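Local atomic coordinates of hydroxyglutarate synthase (Oryza sativa, PDB entry 6W1K), a protein that catalyses the iron(II)-dependent decarboxylation and hydroxylation of 2-oxoadipate to D-2-hydroxyglutarate, a step of plant lysine breakdown. Residues Arg48-Asp53 and Leu203-Arg208; Ser103-Asp108 and Gly117-Ile122. All coordinates share one frame; numbering follows the deposited sequence.

Contact 1: residues Arg48-Asp53 and Leu203-Arg208. With SO4 (sulfate ion), chain G; SO4 (sulfate ion), chain H.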
loop_
_atom_site.group_PDB
_atom_site.type_symbol
_atom_site.label_atom_id
_atom_site.label_comp_id
_atom_site.label_asym_id
_atom_site.label_seq_id
_atom_site.Cartn_x
_atom_site.Cartn_y
_atom_site.Cartn_z
ATOM N N ARG A 48 10.842 -5.468 15.321
ATOM C CA ARG A 48 12.039 -6.292 15.192
ATOM C C ARG A 48 12.648 -6.569 16.558
ATOM O O ARG A 48 13.034 -7.704 16.851
ATOM C CB ARG A 48 13.052 -5.608 14.275
ATOM C CG ARG A 48 14.448 -6.234 14.303
ATOM C CD ARG A 48 14.492 -7.566 13.564
ATOM N NE ARG A 48 15.846 -8.122 13.485
ATOM C CZ ARG A 48 16.720 -7.831 12.527
ATOM N NH1 ARG A 48 16.384 -6.989 11.555
ATOM N NH2 ARG A 48 17.931 -8.383 12.533
ATOM N N SER A 49 12.721 -5.545 17.419
ATOM C CA SER A 49 13.321 -5.721 18.738
ATOM C C SER A 49 12.479 -6.639 19.611
ATOM O O SER A 49 13.014 -7.443 20.381
ATOM C CB SER A 49 13.484 -4.365 19.428
ATOM O OG SER A 49 14.404 -3.537 18.742
ATOM N N TYR A 50 11.158 -6.520 19.510
ATOM C CA TYR A 50 10.259 -7.313 20.338
ATOM C C TYR A 50 10.146 -8.759 19.853
ATOM O O TYR A 50 10.156 -9.693 20.655
ATOM C CB TYR A 50 8.883 -6.652 20.338
ATOM C CG TYR A 50 7.890 -7.303 21.257
ATOM C CD1 TYR A 50 7.772 -6.892 22.584
ATOM C CD2 TYR A 50 7.062 -8.317 20.803
ATOM C CE1 TYR A 50 6.856 -7.483 23.443
ATOM C CE2 TYR A 50 6.141 -8.917 21.652
ATOM C CZ TYR A 50 6.040 -8.491 22.970
ATOM O OH TYR A 50 5.135 -9.087 23.815
ATOM N N ASP A 51 10.023 -8.960 18.548
ATOM C CA ASP A 51 9.668 -10.262 18.013
ATOM C C ASP A 51 10.842 -11.019 17.419
ATOM O O ASP A 51 10.765 -12.247 17.294
ATOM C CB ASP A 51 8.603 -10.099 16.924
ATOM C CG ASP A 51 7.998 -11.417 16.498
ATOM O OD1 ASP A 51 8.506 -12.027 15.536
ATOM O OD2 ASP A 51 7.007 -11.830 17.131
ATOM N N GLY A 52 11.902 -10.333 17.027
ATOM C CA GLY A 52 12.981 -10.967 16.296
ATOM C C GLY A 52 12.898 -10.655 14.817
ATOM O O GLY A 52 12.053 -9.886 14.359
ATOM N N ASP A 53 13.791 -11.280 14.049
ATOM C CA ASP A 53 13.930 -10.986 12.613
ATOM C C ASP A 53 12.890 -11.774 11.823
ATOM O O ASP A 53 13.177 -12.759 11.135
ATOM C CB ASP A 53 15.345 -11.315 12.149
ATOM C CG ASP A 53 15.618 -10.849 10.734
ATOM O OD1 ASP A 53 14.787 -10.077 10.208
ATOM O OD2 ASP A 53 16.656 -11.258 10.157
ATOM N N LEU A 203 4.733 -13.321 12.356
ATOM C CA LEU A 203 5.523 -13.086 13.554
ATOM C C LEU A 203 5.469 -14.314 14.456
ATOM O O LEU A 203 4.590 -15.168 14.326
ATOM C CB LEU A 203 5.012 -11.867 14.322
ATOM C CG LEU A 203 5.024 -10.569 13.519
ATOM C CD1 LEU A 203 4.290 -9.477 14.291
ATOM C CD2 LEU A 203 6.449 -10.142 13.150
ATOM N N ILE A 204 6.389 -14.378 15.414
ATOM C CA ILE A 204 6.501 -15.542 16.293
ATOM C C ILE A 204 5.959 -15.260 17.692
ATOM O O ILE A 204 5.365 -16.136 18.316
ATOM C CB ILE A 204 7.968 -16.018 16.361
ATOM C CG1 ILE A 204 8.846 -14.932 16.992
ATOM C CG2 ILE A 204 8.468 -16.354 14.967
ATOM C CD1 ILE A 204 9.124 -15.107 18.485
ATOM N N SER A 205 6.153 -14.051 18.213
ATOM C CA SER A 205 5.766 -13.771 19.591
ATOM C C SER A 205 4.248 -13.569 19.677
ATOM O O SER A 205 3.503 -13.783 18.718
ATOM C CB SER A 205 6.525 -12.555 20.110
ATOM O OG SER A 205 5.986 -11.382 19.533
ATOM N N ASP A 206 3.775 -13.107 20.834
ATOM C CA ASP A 206 2.339 -12.979 21.057
ATOM C C ASP A 206 1.702 -11.885 20.202
ATOM O O ASP A 206 0.480 -11.904 20.007
ATOM C CB ASP A 206 2.080 -12.725 22.553
ATOM C CG ASP A 206 2.464 -11.314 22.990
ATOM O OD1 ASP A 206 1.731 -10.741 23.824
ATOM O OD2 ASP A 206 3.482 -10.775 22.497
ATOM N N ILE A 207 2.484 -10.950 19.665
ATOM C CA ILE A 207 1.904 -9.908 18.828
ATOM C C ILE A 207 1.633 -10.424 17.417
ATOM O O ILE A 207 1.223 -9.663 16.537
ATOM C CB ILE A 207 2.804 -8.660 18.794
ATOM C CG1 ILE A 207 4.194 -8.995 18.257
ATOM C CG2 ILE A 207 2.937 -8.063 20.198
ATOM C CD1 ILE A 207 4.985 -7.746 17.825
ATOM N N ARG A 208 1.843 -11.721 17.187
ATOM C CA ARG A 208 1.349 -12.325 15.954
ATOM C C ARG A 208 -0.175 -12.282 15.864
ATOM O O ARG A 208 -0.722 -12.318 14.757
ATOM C CB ARG A 208 1.837 -13.771 15.848
ATOM C CG ARG A 208 1.136 -14.747 16.774
ATOM C CD ARG A 208 1.791 -16.125 16.623
ATOM N NE ARG A 208 1.138 -17.144 17.434
ATOM C CZ ARG A 208 1.347 -17.311 18.732
ATOM N NH1 ARG A 208 2.197 -16.528 19.378
ATOM N NH2 ARG A 208 0.699 -18.262 19.388
HETATM S S SO4 G . 17.784 -10.369 15.997
HETATM O O1 SO4 G . 18.107 -11.073 14.758
HETATM O O2 SO4 G . 17.300 -11.328 16.987
HETATM O O3 SO4 G . 16.751 -9.366 15.745
HETATM O O4 SO4 G . 18.991 -9.713 16.502
HETATM S S SO4 H . 2.215 -17.183 23.109
HETATM O O1 SO4 H . 1.859 -18.478 22.529
HETATM O O2 SO4 H . 3.529 -16.771 22.617
HETATM O O3 SO4 H . 1.208 -16.188 22.742
HETATM O O4 SO4 H . 2.272 -17.315 24.564
#
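Asp-51 turns CG away from its own N, beside the carbonyl carbon (chi1 -169°), while Ser-205 holds OG between its N and carbonyl carbon; this brings Asp-51 OD2 and Ser-205 OG to 2.6 Å. The serine hydroxyl donates to the anti lone pair of OD2. The same oxygen takes the amide of Ser-205, N to OD2 2.6 Å, from the syn side but well out of the carboxylate plane. The other oxygen, OD1, receives Ile-204 N at 3.2 Å through its syn lone pair in a nearly straight bond (172°). Two successive amides and one hydroxyl thus fix the rotation of this buried carboxylate, and His-54 adds a bond to OD1. Such N-H donors would probably stabilise its negative charge.

Tyr-50, one residue earlier in the same last turn, donates its OH to Asp-206 OD2 at 2.7 Å. That oxygen lies at the ring edge, with ring and carboxylate planes 33° apart. Ile-207 meets the ring obliquely, CG2 to CE2 of Tyr-50 3.6 Å, and Phe-216 of helix 210-219 also meets the tyrosine ring. Gly-52, with positive phi, ends the helix; its N bonds to Arg-48 O at 2.9 Å. The arrangement is a helix C-terminus whose last-turn aspartate binds consecutive loop amides, here joining the end of helix 38-51 to the loop between strand 195-199 and helix 210-219, with Tyr-50 reaching its 3-10 turn.

Contact 2: residues Ser103-Asp108 and Gly117-Ile122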
loop_
_atom_site.group_PDB
_atom_site.type_symbol
_atom_site.label_atom_id
_atom_site.label_comp_id
_atom_site.label_asym_id
_atom_site.label_seq_id
_atom_site.Cartn_x
_atom_site.Cartn_y
_atom_site.Cartn_z
ATOM N N SER A 103 -0.482 -10.510 -7.499
ATOM C CA SER A 103 0.176 -11.514 -6.685
ATOM C C SER A 103 1.561 -11.788 -7.259
ATOM O O SER A 103 1.738 -11.806 -8.483
ATOM C CB SER A 103 -0.613 -12.827 -6.656
ATOM O OG SER A 103 -0.895 -13.216 -7.967
ATOM N N PRO A 104 2.531 -12.070 -6.407
ATOM C CA PRO A 104 3.930 -12.129 -6.867
ATOM C C PRO A 104 4.250 -13.416 -7.600
ATOM O O PRO A 104 3.542 -14.417 -7.486
ATOM C CB PRO A 104 4.745 -12.008 -5.563
ATOM C CG PRO A 104 3.834 -12.458 -4.489
ATOM C CD PRO A 104 2.395 -12.196 -4.943
ATOM N N PRO A 105 5.346 -13.435 -8.356
ATOM C CA PRO A 105 5.853 -14.707 -8.875
ATOM C C PRO A 105 6.214 -15.641 -7.716
ATOM O O PRO A 105 6.448 -15.196 -6.592
ATOM C CB PRO A 105 7.088 -14.299 -9.670
ATOM C CG PRO A 105 7.605 -13.059 -8.955
ATOM C CD PRO A 105 6.337 -12.345 -8.469
ATOM N N THR A 106 6.280 -16.941 -8.007
ATOM C CA THR A 106 6.751 -17.908 -7.012
ATOM C C THR A 106 8.178 -17.529 -6.625
ATOM O O THR A 106 8.996 -17.212 -7.496
ATOM C CB THR A 106 6.690 -19.327 -7.549
ATOM O OG1 THR A 106 5.327 -19.644 -7.856
ATOM C CG2 THR A 106 7.261 -20.352 -6.522
ATOM N N ASN A 107 8.435 -17.457 -5.314
ATOM C CA ASN A 107 9.731 -17.090 -4.722
ATOM C C ASN A 107 9.861 -17.902 -3.428
ATOM O O ASN A 107 9.803 -17.421 -2.307
ATOM C CB ASN A 107 9.867 -15.578 -4.512
ATOM C CG ASN A 107 8.869 -15.013 -3.530
ATOM O OD1 ASN A 107 9.227 -14.568 -2.450
ATOM N ND2 ASN A 107 7.626 -14.971 -3.926
ATOM N N ASP A 108 10.016 -19.217 -3.563
ATOM C CA ASP A 108 10.092 -20.068 -2.377
ATOM C C ASP A 108 11.479 -20.128 -1.751
ATOM O O ASP A 108 11.622 -20.705 -0.660
ATOM C CB ASP A 108 9.668 -21.507 -2.706
ATOM C CG ASP A 108 8.208 -21.607 -3.126
ATOM O OD1 ASP A 108 7.872 -22.501 -3.935
ATOM O OD2 ASP A 108 7.397 -20.787 -2.652
ATOM N N GLY A 117 12.418 -11.030 1.980
ATOM C CA GLY A 117 11.612 -12.131 2.443
ATOM C C GLY A 117 10.621 -12.504 1.369
ATOM O O GLY A 117 10.849 -12.261 0.180
ATOM N N PRO A 118 9.497 -13.097 1.758
ATOM C CA PRO A 118 8.472 -13.426 0.759
ATOM C C PRO A 118 8.047 -12.148 0.047
ATOM O O PRO A 118 7.811 -11.120 0.675
ATOM C CB PRO A 118 7.342 -14.047 1.587
ATOM C CG PRO A 118 7.624 -13.691 3.001
ATOM C CD PRO A 118 9.117 -13.529 3.113
ATOM N N LEU A 119 7.998 -12.204 -1.269
ATOM C CA LEU A 119 7.710 -11.002 -2.036
ATOM C C LEU A 119 6.306 -10.496 -1.726
ATOM O O LEU A 119 5.373 -11.299 -1.561
ATOM C CB LEU A 119 7.827 -11.279 -3.527
ATOM C CG LEU A 119 9.218 -11.386 -4.131
ATOM C CD1 LEU A 119 9.016 -11.846 -5.575
ATOM C CD2 LEU A 119 10.045 -10.100 -4.029
ATOM N N PRO A 120 6.117 -9.182 -1.641
ATOM C CA PRO A 120 4.802 -8.654 -1.266
ATOM C C PRO A 120 3.842 -8.632 -2.448
ATOM O O PRO A 120 4.248 -8.546 -3.612
ATOM C CB PRO A 120 5.126 -7.237 -0.785
ATOM C CG PRO A 120 6.327 -6.806 -1.646
ATOM C CD PRO A 120 7.144 -8.112 -1.759
ATOM N N ARG A 121 2.561 -8.796 -2.119
ATOM C CA ARG A 121 1.497 -8.439 -3.041
ATOM C C ARG A 121 1.586 -6.945 -3.318
ATOM O O ARG A 121 2.215 -6.186 -2.575
ATOM C CB ARG A 121 0.120 -8.815 -2.473
ATOM C CG ARG A 121 -0.050 -10.298 -2.073
ATOM C CD ARG A 121 -1.264 -10.390 -1.168
ATOM N NE ARG A 121 -1.506 -11.694 -0.577
ATOM C CZ ARG A 121 -0.895 -12.164 0.503
ATOM N NH1 ARG A 121 0.026 -11.427 1.131
ATOM N NH2 ARG A 121 -1.209 -13.359 0.953
ATOM N N ILE A 122 0.971 -6.514 -4.417
ATOM C CA ILE A 122 0.929 -5.100 -4.763
ATOM C C ILE A 122 -0.525 -4.676 -4.942
ATOM O O ILE A 122 -1.288 -5.347 -5.632
ATOM C CB ILE A 122 1.743 -4.776 -6.040
ATOM C CG1 ILE A 122 3.154 -5.356 -5.981
ATOM C CG2 ILE A 122 1.782 -3.263 -6.226
ATOM C CD1 ILE A 122 4.080 -4.652 -5.079
HETATM O O HOH W 1 5.605 -14.065 -1.877
#
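Gly-117 and Pro-118 bring the chain to Asn-107, whose OD1 lies 3.5 Å from Pro-118 CA, the two CA atoms of Pro-118 and Asn-107 being the nearest pair across the contact. At Leu-119 the backbone N donates to Asn-107 OD1 (2.9 Å, 156°), arriving tilted 31° from the plane of the side-chain carbonyl. The amide is held at its other end too: ND2 bonds to Pro-105 O at 2.9 Å, in the carbonyl plane, and also donates to a water that gives a bond to Leu-119 O. This asparagine therefore bridges the two arms of the connection between strands 97-103 and 121-127, antiparallel neighbours in the mixed sheet of this glyoxalase-clan domain. With an alanine here, Leu-119 N would probably lose its side-chain acceptor and Pro-105 O the ND2 donor, and the two arms would be less firmly tied. The leucine side chain, with CG beside its own N (chi1 -76°), lies obliquely across the amide and reaches Pro-105, CD1 to CG 3.9 Å, while its CB meets CB of Pro-104 at 3.8 Å. Phe-22 of helix 16-36 also touches it. Pro-120 points away from the other arm, and its side chain touches Tyr-57 and Ile-26. Arg-121 opens the strand: its CG lies 4.2 Å from Pro-104 CD, whereas its guanidinium pairs with Asp-292 and Glu-287, and its side chain touches the iron ligand His-59.

Contact 2 is the more buried: five of its eight touching residues are inside, and its centre lies about 14 Å from the centre of the chain, against about 22 Å for contact 1, which is partly buried and away from the metal site. The two share no element. Contact 1 ties a helix end to a loop 150 residues further on, while contact 2 joins arms only nine residues apart, within that long interval. In each, one side chain accepts from backbone N-H groups, a charged carboxylate in 48-53/203-208 and a neutral amide in 103-108/117-122; contact 1 adds side-chain hydroxyl donors, whereas in contact 2 prolines and a leucine supply the apolar packing. Their nearest atoms are about 9 Å apart.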